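PDB 4ECN: leucine-rich repeat protein from Bacteroides thetaiotaomicron, which is of unknown function but, as a predicted extracellular leucine-rich repeat protein, may recognise and bind other proteins. Local coordinates for residues 385-390 with 552-557; 494-499 with 518-523; 763-768 with 784-789; 832-837 with 856-861. One frame throughout, in Å; residues are numbered along the deposited sequence.

In the fold
Interactions 1 and 2 lie in the buried middle of the chain and share a neighbourhood: strands 519-521 and 552-554 are adjacent in one sheet, and I522 N and Y554 O probably hydrogen-bond. Interaction 2 is strand pairing with polar groups on one face; interaction 1 sets a helix against that same face, mostly through tyrosine rings. Interactions 3 and 4 belong to the second, wholly parallel sheet and its loops, their centres about 43 and 44 Å from that of interaction 1, and are only partly buried. Interaction 3 relies on side-chain amide and backbone hydrogen bonds between loops, interaction 4 on strand pairing at the sheet's edge, and the salt bridge R784-D833 joins the two.

Interaction 1 of 4, residues 385-390 with 552-557; sequences MHYKKM and IFYMGY
The Y554 ring carries CB of Y387 over one face, 3.9 Å from its centroid and 18° off the normal. The Y387 ring itself is turned obliquely to it, the planes 58° apart, and its CD2 approaches Y554 CD1 to 3.4 Å, the two side chains passing one another head to tail. Having CG anti to the backbone N (chi1 -167°) carries Y387 along strand 552-554 as far as Y557, whose CD2 lies 3.6 Å from Y387 OH; the Y557 ring is in turn stacked with H582. In fold terms, a helix from the long insertion between strands 351-353 and 452-456 is laid against parallel strands of the leucine-rich repeat solenoid, on the face to which Y554 points. The Y554 hydroxyl reaches the start of that helix, where it hydrogen-bonds R384 O and receives a weak bond from K388 N (3.5 Å between N and OH), with K388 CB alongside. A leucine in place of Y554 would probably leave R384 O without this partner and take away the flat surface on which Y387 CB rests. At the other end of the contact, selenomethionine M385 bends at chi2 and chi3, bringing its CE to 3.8 Å from I552 CD1. K388 sends its ammonium elsewhere, to D393 and D599.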
# COMPACT_ATOMS: atom_id res chain seq x y z
N MSE A 385 7.70 9.92 -0.06
CA MSE A 385 8.47 9.52 -1.24
C MSE A 385 8.20 8.06 -1.62
O MSE A 385 8.77 7.60 -2.64
CB MSE A 385 10.01 9.72 -1.01
CG MSE A 385 10.48 11.19 -0.89
SE MSE A 385 9.85 12.46 -2.26
CE MSE A 385 8.27 13.12 -1.40
N HIS A 386 7.35 7.32 -0.85
CA HIS A 386 7.08 5.91 -1.16
C HIS A 386 6.45 5.77 -2.55
O HIS A 386 6.99 4.99 -3.33
CB HIS A 386 6.20 5.24 -0.12
CG HIS A 386 6.11 3.76 -0.30
ND1 HIS A 386 5.03 3.17 -0.94
CD2 HIS A 386 7.00 2.79 0.04
CE1 HIS A 386 5.28 1.86 -0.93
NE2 HIS A 386 6.46 1.59 -0.37
N TYR A 387 5.40 6.59 -2.90
CA TYR A 387 4.77 6.52 -4.23
C TYR A 387 5.84 6.67 -5.33
O TYR A 387 5.88 5.85 -6.26
CB TYR A 387 3.66 7.58 -4.43
CG TYR A 387 2.81 7.33 -5.67
CD1 TYR A 387 1.72 6.47 -5.63
CD2 TYR A 387 3.13 7.90 -6.90
CE1 TYR A 387 0.95 6.21 -6.76
CE2 TYR A 387 2.38 7.64 -8.05
CZ TYR A 387 1.30 6.78 -7.98
OH TYR A 387 0.55 6.52 -9.11
N LYS A 388 6.73 7.66 -5.18
CA LYS A 388 7.79 7.94 -6.14
C LYS A 388 8.69 6.71 -6.35
O LYS A 388 8.94 6.35 -7.49
CB LYS A 388 8.61 9.14 -5.67
CG LYS A 388 9.46 9.77 -6.76
CD LYS A 388 10.07 11.09 -6.34
CE LYS A 388 11.29 11.01 -5.43
NZ LYS A 388 12.56 10.87 -6.20
N LYS A 389 9.13 6.05 -5.25
CA LYS A 389 10.03 4.90 -5.29
C LYS A 389 9.33 3.67 -5.84
O LYS A 389 9.95 2.88 -6.58
CB LYS A 389 10.63 4.59 -3.88
CG LYS A 389 11.47 5.76 -3.31
CD LYS A 389 12.20 5.43 -1.99
CE LYS A 389 12.33 6.59 -1.01
NZ LYS A 389 11.22 6.63 0.01
N MSE A 390 8.04 3.50 -5.51
CA MSE A 390 7.25 2.35 -5.95
C MSE A 390 6.89 2.40 -7.41
O MSE A 390 6.78 1.33 -7.99
CB MSE A 390 5.96 2.24 -5.13
CG MSE A 390 5.04 1.09 -5.57
SE MSE A 390 4.07 0.31 -4.12
CE MSE A 390 2.57 -0.09 -4.97
N ILE A 552 3.84 18.74 -2.39
CA ILE A 552 3.88 17.48 -3.15
C ILE A 552 2.55 17.26 -3.83
O ILE A 552 1.51 17.23 -3.17
CB ILE A 552 4.25 16.29 -2.22
CG1 ILE A 552 5.65 16.50 -1.58
CG2 ILE A 552 4.13 14.95 -2.94
CD1 ILE A 552 5.83 15.79 -0.33
N PHE A 553 2.58 17.08 -5.14
CA PHE A 553 1.37 16.80 -5.87
C PHE A 553 1.60 15.60 -6.83
O PHE A 553 2.36 15.69 -7.78
CB PHE A 553 0.90 18.06 -6.60
CG PHE A 553 -0.46 17.98 -7.24
CD1 PHE A 553 -1.51 17.34 -6.60
CD2 PHE A 553 -0.72 18.63 -8.44
CE1 PHE A 553 -2.77 17.27 -7.20
CE2 PHE A 553 -1.98 18.58 -9.03
CZ PHE A 553 -3.00 17.90 -8.41
N TYR A 554 0.97 14.45 -6.50
CA TYR A 554 0.93 13.24 -7.31
C TYR A 554 -0.38 13.17 -8.02
O TYR A 554 -1.41 13.05 -7.37
CB TYR A 554 1.11 11.98 -6.45
CG TYR A 554 2.45 11.76 -5.79
CD1 TYR A 554 3.54 11.29 -6.51
CD2 TYR A 554 2.58 11.85 -4.40
CE1 TYR A 554 4.76 10.99 -5.89
CE2 TYR A 554 3.79 11.55 -3.77
CZ TYR A 554 4.88 11.13 -4.52
OH TYR A 554 6.07 10.83 -3.92
N MSE A 555 -0.39 13.27 -9.35
CA MSE A 555 -1.65 13.17 -10.10
C MSE A 555 -1.44 12.33 -11.39
O MSE A 555 -2.07 12.57 -12.42
CB MSE A 555 -2.23 14.55 -10.43
CG MSE A 555 -1.24 15.50 -11.06
SE MSE A 555 -2.18 16.80 -12.11
CE MSE A 555 -2.68 15.67 -13.63
N GLY A 556 -0.61 11.30 -11.29
CA GLY A 556 -0.35 10.39 -12.40
C GLY A 556 -1.50 9.46 -12.69
O GLY A 556 -2.41 9.32 -11.88
N TYR A 557 -1.48 8.81 -13.87
CA TYR A 557 -2.46 7.82 -14.34
C TYR A 557 -3.86 8.39 -14.33
O TYR A 557 -4.80 7.69 -13.96
CB TYR A 557 -2.40 6.55 -13.50
CG TYR A 557 -1.07 5.84 -13.57
CD1 TYR A 557 -0.83 4.88 -14.54
CD2 TYR A 557 -0.06 6.13 -12.66
CE1 TYR A 557 0.39 4.22 -14.61
CE2 TYR A 557 1.17 5.49 -12.73
CZ TYR A 557 1.39 4.53 -13.71
OH TYR A 557 2.57 3.84 -13.76

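Interaction 2 of 4, residues 494-499 with 518-523; sequences TDVELY and QSLNIA
Strands 495-499 and 519-521 run parallel, their axes 4.9 Å apart and 6° from alignment, with V496 N to S519 O and L498 N to N521 O bonding one way and N521 N to V496 O the other. At the entrance T494 O is gripped twice, by S519 N at 2.9 Å and by Q518 N at 2.8 Å. The T494 and Q518 side chains lie side by side, CG2 of the first 3.8 Å from CD of the second, with Q518 OE1 hydrogen-bonded to R384. D495 holds its carboxylate beside S519, OD2 coming within 3.4 Å of S519 CB, while OD1 accepts from T494 OG1 through its anti lone pair and meets R384. An alanine in place of D495 would probably leave R384 without this countercharge and T494 OG1 with one partner fewer, though K380 would remain. On the same face E497, extended and bound to H357, runs alongside N521, the carboxylate and amide planes 59° apart. N521 OD1 closes an Asx turn by accepting from A523 N (3.2 Å) and also sits at the edge of the Y499 ring, 3.7 Å from CD1. V496 and L520 point to the other face, CB of the first 4.2 Å from CD1 of the second. Polar residues on one face and aliphatic ones on the other fit parallel strands of a leucine-rich repeat, whose alternate aliphatic positions fill the solenoid interior.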
# COMPACT_ATOMS: atom_id res chain seq x y z
N THR A 494 -1.60 17.60 7.12
CA THR A 494 -0.70 18.00 6.05
C THR A 494 -0.67 17.01 4.90
O THR A 494 -0.31 17.39 3.79
CB THR A 494 0.72 18.14 6.61
OG1 THR A 494 1.15 16.89 7.16
CG2 THR A 494 0.82 19.22 7.66
N ASP A 495 -1.01 15.74 5.16
CA ASP A 495 -0.96 14.70 4.13
C ASP A 495 -2.30 14.07 3.91
O ASP A 495 -2.94 13.66 4.87
CB ASP A 495 0.05 13.63 4.51
CG ASP A 495 1.50 14.07 4.39
OD1 ASP A 495 1.87 15.06 5.05
OD2 ASP A 495 2.26 13.39 3.67
N VAL A 496 -2.73 13.99 2.62
CA VAL A 496 -4.00 13.37 2.17
C VAL A 496 -3.71 12.54 0.95
O VAL A 496 -2.97 12.99 0.07
CB VAL A 496 -5.15 14.37 1.89
CG1 VAL A 496 -6.41 13.65 1.43
CG2 VAL A 496 -5.45 15.25 3.10
N GLU A 497 -4.31 11.34 0.89
CA GLU A 497 -4.26 10.44 -0.26
C GLU A 497 -5.67 10.01 -0.63
O GLU A 497 -6.44 9.55 0.22
CB GLU A 497 -3.37 9.21 -0.00
CG GLU A 497 -3.33 8.21 -1.15
CD GLU A 497 -2.23 7.17 -1.05
OE1 GLU A 497 -1.03 7.55 -1.14
OE2 GLU A 497 -2.56 5.97 -0.94
N LEU A 498 -6.00 10.21 -1.91
CA LEU A 498 -7.22 9.82 -2.60
C LEU A 498 -6.82 9.09 -3.85
O LEU A 498 -6.95 9.60 -4.95
CB LEU A 498 -8.11 11.05 -2.87
CG LEU A 498 -9.13 11.40 -1.82
CD1 LEU A 498 -9.70 12.75 -2.10
CD2 LEU A 498 -10.26 10.40 -1.78
N TYR A 499 -6.23 7.92 -3.68
CA TYR A 499 -5.66 7.09 -4.73
C TYR A 499 -6.66 6.09 -5.28
O TYR A 499 -7.36 5.43 -4.52
CB TYR A 499 -4.43 6.34 -4.17
CG TYR A 499 -3.72 5.45 -5.17
CD1 TYR A 499 -2.87 5.99 -6.12
CD2 TYR A 499 -3.89 4.07 -5.15
CE1 TYR A 499 -2.25 5.19 -7.07
CE2 TYR A 499 -3.25 3.25 -6.08
CZ TYR A 499 -2.41 3.82 -7.03
OH TYR A 499 -1.78 3.03 -7.98
N GLN A 518 -0.20 19.94 2.53
CA GLN A 518 1.15 20.02 1.98
C GLN A 518 1.42 18.96 0.93
O GLN A 518 2.14 19.24 -0.03
CB GLN A 518 2.18 19.85 3.11
CG GLN A 518 2.24 21.00 4.10
CD GLN A 518 3.26 20.72 5.16
OE1 GLN A 518 3.95 19.69 5.18
NE2 GLN A 518 3.40 21.64 6.09
N SER A 519 0.93 17.73 1.16
CA SER A 519 1.12 16.57 0.30
C SER A 519 -0.23 16.00 -0.10
O SER A 519 -1.04 15.68 0.78
CB SER A 519 1.96 15.53 1.02
OG SER A 519 1.96 14.28 0.34
N LEU A 520 -0.47 15.86 -1.41
CA LEU A 520 -1.71 15.34 -1.97
C LEU A 520 -1.41 14.36 -3.10
O LEU A 520 -0.59 14.65 -3.98
CB LEU A 520 -2.58 16.51 -2.48
CG LEU A 520 -3.94 16.19 -3.08
CD1 LEU A 520 -4.91 15.74 -2.02
CD2 LEU A 520 -4.51 17.38 -3.80
N ASN A 521 -2.09 13.20 -3.07
CA ASN A 521 -1.98 12.13 -4.06
C ASN A 521 -3.35 11.83 -4.59
O ASN A 521 -4.19 11.33 -3.82
CB ASN A 521 -1.35 10.88 -3.45
CG ASN A 521 -0.97 9.81 -4.44
OD1 ASN A 521 -1.72 9.45 -5.35
ND2 ASN A 521 0.20 9.22 -4.24
N ILE A 522 -3.59 12.13 -5.89
CA ILE A 522 -4.90 11.90 -6.50
C ILE A 522 -4.73 11.02 -7.76
O ILE A 522 -5.59 11.03 -8.63
CB ILE A 522 -5.66 13.23 -6.79
CG1 ILE A 522 -4.83 14.18 -7.69
CG2 ILE A 522 -6.09 13.90 -5.46
CD1 ILE A 522 -5.61 15.27 -8.39
N ALA A 523 -3.70 10.20 -7.80
CA ALA A 523 -3.43 9.33 -8.94
C ALA A 523 -4.48 8.22 -9.11
O ALA A 523 -5.03 7.73 -8.11
CB ALA A 523 -2.05 8.70 -8.78

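Interaction 3 of 4, residues 763-768 with 784-789; sequences NCFSSF and RHQRDA
Q786 OE1 ties its loop to 763-765, while NE2 is satisfied elsewhere. A bend at chi2 (-57°) curls the side chain towards the 763-765 backbone, where OE1 accepts from F765 N at 3.0 Å; the donor lies in the amide's carbonyl plane, on a lone pair, and the bond is fairly straight at 162°. The same oxygen sits at the edge of the F765 ring, near its plane and 3.4 Å from CD2. Q786 NE2 faces the other way and donates to V760 O, with a weak bond to R784 O. The backbones add one link, R787 N to N763 O at 3.0 Å. N763 spends its side chain on its own coil (ND2 to V760 O) and the preceding one (ND2 to L735 O, OD1 from L740 N). V760 O thus receives amide hydrogens from both N763 and Q786. The backbone N of Q786 is in turn bound by N816 OD1 of the next loop. R787 curls back along its own loop, its NH1 donating to Q786 O at 2.9 Å from well above the carbonyl plane and also to S815 O, while NH2 lies over the centre of one face of the H785 ring. N763 and Q786 stand where the conserved asparagine of a leucine-rich repeat falls, and their bonding resembles an asparagine ladder with glutamine in one rung. Buried backbone N-H and C=O groups without regular sheet pairing are matched by side-chain amides, so that at this point polar bonds fasten one coil to the next.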
# COMPACT_ATOMS: atom_id res chain seq x y z
N ASN A 763 25.30 -0.86 -35.97
CA ASN A 763 25.69 0.35 -36.68
C ASN A 763 26.17 -0.08 -38.05
O ASN A 763 25.92 -1.23 -38.44
CB ASN A 763 26.74 1.17 -35.91
CG ASN A 763 26.10 2.19 -34.98
OD1 ASN A 763 25.56 3.19 -35.41
ND2 ASN A 763 26.16 1.96 -33.67
N CYS A 764 26.82 0.84 -38.80
CA CYS A 764 27.24 0.54 -40.15
C CYS A 764 28.75 0.73 -40.31
O CYS A 764 29.19 1.35 -41.28
CB CYS A 764 26.46 1.41 -41.13
SG CYS A 764 24.67 1.38 -40.88
N PHE A 765 29.54 0.11 -39.42
CA PHE A 765 31.00 0.16 -39.47
C PHE A 765 31.56 -1.01 -40.30
O PHE A 765 31.32 -2.18 -39.99
CB PHE A 765 31.59 0.15 -38.07
CG PHE A 765 31.41 1.44 -37.29
CD1 PHE A 765 32.18 2.56 -37.58
CD2 PHE A 765 30.57 1.48 -36.18
CE1 PHE A 765 32.06 3.72 -36.82
CE2 PHE A 765 30.45 2.64 -35.42
CZ PHE A 765 31.19 3.76 -35.75
N SER A 766 32.25 -0.68 -41.40
CA SER A 766 32.88 -1.66 -42.29
C SER A 766 34.40 -1.74 -42.01
O SER A 766 35.11 -2.67 -42.44
CB SER A 766 32.61 -1.29 -43.74
OG SER A 766 33.10 0.01 -44.00
N SER A 767 34.85 -0.74 -41.23
CA SER A 767 36.21 -0.48 -40.77
C SER A 767 36.12 -0.09 -39.28
O SER A 767 35.42 0.85 -38.91
CB SER A 767 36.84 0.61 -41.64
OG SER A 767 38.14 0.95 -41.21
N PHE A 768 36.78 -0.85 -38.44
CA PHE A 768 36.74 -0.69 -37.01
C PHE A 768 37.21 0.71 -36.58
O PHE A 768 38.29 1.16 -37.00
CB PHE A 768 37.62 -1.77 -36.35
CG PHE A 768 37.39 -2.00 -34.88
CD1 PHE A 768 37.88 -1.11 -33.93
CD2 PHE A 768 36.74 -3.14 -34.44
CE1 PHE A 768 37.66 -1.32 -32.57
CE2 PHE A 768 36.53 -3.36 -33.07
CZ PHE A 768 37.00 -2.45 -32.14
N ARG A 784 29.12 -5.16 -31.93
CA ARG A 784 28.39 -6.32 -32.44
C ARG A 784 27.50 -5.97 -33.62
O ARG A 784 27.06 -4.83 -33.74
CB ARG A 784 27.51 -6.91 -31.33
CG ARG A 784 28.16 -8.01 -30.49
CD ARG A 784 27.14 -8.73 -29.61
NE ARG A 784 25.95 -9.16 -30.36
CZ ARG A 784 25.76 -10.36 -30.90
NH1 ARG A 784 26.67 -11.32 -30.74
NH2 ARG A 784 24.65 -10.63 -31.58
N HIS A 785 27.21 -6.95 -34.49
CA HIS A 785 26.19 -6.88 -35.55
C HIS A 785 26.24 -5.61 -36.46
O HIS A 785 25.25 -4.87 -36.54
CB HIS A 785 24.82 -6.92 -34.84
CG HIS A 785 23.73 -7.53 -35.63
ND1 HIS A 785 23.10 -6.83 -36.64
CD2 HIS A 785 23.12 -8.73 -35.48
CE1 HIS A 785 22.17 -7.65 -37.11
NE2 HIS A 785 22.15 -8.80 -36.45
N GLN A 786 27.34 -5.40 -37.19
CA GLN A 786 27.45 -4.28 -38.13
C GLN A 786 26.85 -4.67 -39.45
O GLN A 786 27.20 -5.72 -40.02
CB GLN A 786 28.91 -3.84 -38.32
CG GLN A 786 29.65 -3.44 -37.06
CD GLN A 786 28.95 -2.35 -36.33
OE1 GLN A 786 28.74 -1.26 -36.86
NE2 GLN A 786 28.54 -2.63 -35.11
N ARG A 787 25.92 -3.84 -39.95
CA ARG A 787 25.26 -4.11 -41.23
C ARG A 787 25.11 -2.87 -42.02
O ARG A 787 25.06 -1.79 -41.44
CB ARG A 787 23.85 -4.73 -41.03
CG ARG A 787 23.74 -6.01 -40.23
CD ARG A 787 24.32 -7.22 -40.92
NE ARG A 787 24.11 -8.40 -40.09
CZ ARG A 787 24.98 -8.85 -39.20
NH1 ARG A 787 26.15 -8.25 -39.04
NH2 ARG A 787 24.69 -9.92 -38.46
N ASP A 788 24.99 -3.00 -43.36
CA ASP A 788 24.68 -1.87 -44.22
C ASP A 788 23.15 -1.88 -44.48
O ASP A 788 22.46 -2.82 -44.05
CB ASP A 788 25.50 -1.90 -45.52
CG ASP A 788 25.32 -3.09 -46.44
OD1 ASP A 788 24.55 -4.01 -46.08
OD2 ASP A 788 25.96 -3.11 -47.53
N ALA A 789 22.63 -0.85 -45.16
CA ALA A 789 21.20 -0.78 -45.49
C ALA A 789 20.72 -2.07 -46.22
O ALA A 789 19.62 -2.57 -45.96
CB ALA A 789 20.96 0.43 -46.37

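Interaction 4 of 4, residues 832-837 with 856-861; sequences LDIADN and YVLLYD
The final pair of strands in the second, wholly parallel sheet joins L832 to L858 as neighbours, strand 857-859 forming the sheet's outermost edge within the chain. Three backbone bonds hold the pair in register: L832 N to V857 O at 2.9 Å, L859 N to L832 O at 2.9 Å and I834 N to L859 O at 2.8 Å. On the inner face the shared rotamer of the two leucines, with CG anti to the backbone N, sends both side chains the same way, L832 CD2 meeting L858 CD1 at 3.8 Å. I834 CG1 comes across to the same L858 methyl, 4.0 Å from CD1, and Y856 runs alongside L832 with its hydroxyl near CD2. The other face carries D833 and L859. There L859 CB packs 3.6 Å from D833 OD1, and D833 OD2 makes a salt bridge with R784 of an earlier coil. Past the strands the chains remain in contact through A835, whose CB rests against the backbone of Y860, and through D861, whose OD2 accepts from D836 N at 2.9 Å. That donor approaches from above the carboxylate plane, 42° out of it. The D836 carboxylate looks elsewhere, to S815 and to R793, which pairs its charge, while D861 takes the D836 backbone N-H. N837 turns its amide inward, ND2 donating to I834 O and to I813 O while OD1 accepts from I818 N. Aliphatic residues at 832 and 834 followed by this inward asparagine reproduce the LxLxxN signature of a leucine-rich repeat, met here at the C-terminal end of its parallel sheet.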
# COMPACT_ATOMS: atom_id res chain seq x y z
N LEU A 832 35.44 -12.41 -24.11
CA LEU A 832 35.47 -12.18 -25.56
C LEU A 832 34.31 -12.86 -26.28
O LEU A 832 34.17 -14.08 -26.17
CB LEU A 832 36.80 -12.70 -26.13
CG LEU A 832 37.09 -12.40 -27.61
CD1 LEU A 832 37.35 -10.94 -27.83
CD2 LEU A 832 38.30 -13.18 -28.08
N ASP A 833 33.53 -12.07 -27.06
CA ASP A 833 32.42 -12.57 -27.86
C ASP A 833 32.81 -12.55 -29.33
O ASP A 833 32.92 -11.48 -29.94
CB ASP A 833 31.12 -11.78 -27.62
CG ASP A 833 30.00 -11.96 -28.65
OD1 ASP A 833 29.77 -13.12 -29.09
OD2 ASP A 833 29.32 -10.96 -28.97
N ILE A 834 33.06 -13.73 -29.89
CA ILE A 834 33.43 -13.86 -31.29
C ILE A 834 32.41 -14.76 -32.00
O ILE A 834 32.63 -15.12 -33.16
CB ILE A 834 34.88 -14.35 -31.46
CG1 ILE A 834 35.12 -15.75 -30.82
CG2 ILE A 834 35.88 -13.30 -30.98
CD1 ILE A 834 36.37 -16.45 -31.39
N ALA A 835 31.28 -15.09 -31.32
CA ALA A 835 30.23 -15.93 -31.88
C ALA A 835 29.52 -15.26 -33.05
O ALA A 835 29.45 -14.03 -33.11
CB ALA A 835 29.22 -16.30 -30.82
N ASP A 836 29.03 -16.08 -33.98
CA ASP A 836 28.30 -15.69 -35.16
C ASP A 836 29.23 -14.93 -36.14
O ASP A 836 28.82 -13.95 -36.76
CB ASP A 836 27.04 -14.87 -34.77
CG ASP A 836 25.96 -14.73 -35.84
OD1 ASP A 836 26.18 -15.22 -36.98
OD2 ASP A 836 24.89 -14.13 -35.52
N ASN A 837 30.50 -15.42 -36.30
CA ASN A 837 31.54 -14.98 -37.27
C ASN A 837 31.91 -16.26 -38.01
O ASN A 837 32.63 -17.07 -37.45
CB ASN A 837 32.73 -14.27 -36.60
CG ASN A 837 32.39 -12.88 -36.10
OD1 ASN A 837 32.34 -11.92 -36.85
ND2 ASN A 837 32.19 -12.74 -34.80
N TYR A 856 38.41 -17.27 -18.07
CA TYR A 856 38.19 -16.69 -19.38
C TYR A 856 36.80 -17.10 -19.88
O TYR A 856 36.44 -18.28 -19.81
CB TYR A 856 39.29 -17.15 -20.35
CG TYR A 856 39.56 -16.25 -21.54
CD1 TYR A 856 38.80 -16.35 -22.71
CD2 TYR A 856 40.66 -15.40 -21.56
CE1 TYR A 856 39.10 -15.59 -23.84
CE2 TYR A 856 40.96 -14.62 -22.68
CZ TYR A 856 40.18 -14.72 -23.82
OH TYR A 856 40.49 -13.93 -24.92
N VAL A 857 36.02 -16.11 -20.36
CA VAL A 857 34.68 -16.32 -20.88
C VAL A 857 34.71 -16.13 -22.37
O VAL A 857 34.88 -14.99 -22.83
CB VAL A 857 33.66 -15.39 -20.21
CG1 VAL A 857 32.24 -15.77 -20.59
CG2 VAL A 857 33.84 -15.40 -18.69
N LEU A 858 34.60 -17.22 -23.13
CA LEU A 858 34.62 -17.08 -24.57
C LEU A 858 33.28 -17.47 -25.13
O LEU A 858 32.78 -18.56 -24.85
CB LEU A 858 35.74 -17.90 -25.24
CG LEU A 858 35.86 -17.69 -26.75
CD1 LEU A 858 36.52 -16.35 -27.08
CD2 LEU A 858 36.64 -18.80 -27.40
N LEU A 859 32.67 -16.52 -25.88
CA LEU A 859 31.41 -16.69 -26.60
C LEU A 859 31.77 -17.01 -28.02
O LEU A 859 32.47 -16.24 -28.69
CB LEU A 859 30.47 -15.49 -26.49
CG LEU A 859 29.87 -15.20 -25.11
CD1 LEU A 859 28.86 -14.07 -25.20
CD2 LEU A 859 29.14 -16.42 -24.53
N TYR A 860 31.36 -18.20 -28.45
CA TYR A 860 31.71 -18.77 -29.73
C TYR A 860 30.70 -19.86 -30.12
O TYR A 860 29.83 -20.24 -29.33
CB TYR A 860 33.12 -19.36 -29.60
CG TYR A 860 33.16 -20.63 -28.77
CD1 TYR A 860 32.94 -20.58 -27.39
CD2 TYR A 860 33.34 -21.88 -29.36
CE1 TYR A 860 32.88 -21.75 -26.63
CE2 TYR A 860 33.28 -23.05 -28.61
CZ TYR A 860 33.07 -22.97 -27.24
OH TYR A 860 33.05 -24.11 -26.47
N ASP A 861 30.89 -20.40 -31.34
CA ASP A 861 30.12 -21.47 -31.94
C ASP A 861 31.03 -22.66 -32.21
O ASP A 861 32.08 -22.47 -32.83
CB ASP A 861 29.44 -21.00 -33.24
CG ASP A 861 28.57 -19.76 -33.17
OD1 ASP A 861 27.82 -19.62 -32.18
OD2 ASP A 861 28.58 -18.97 -34.14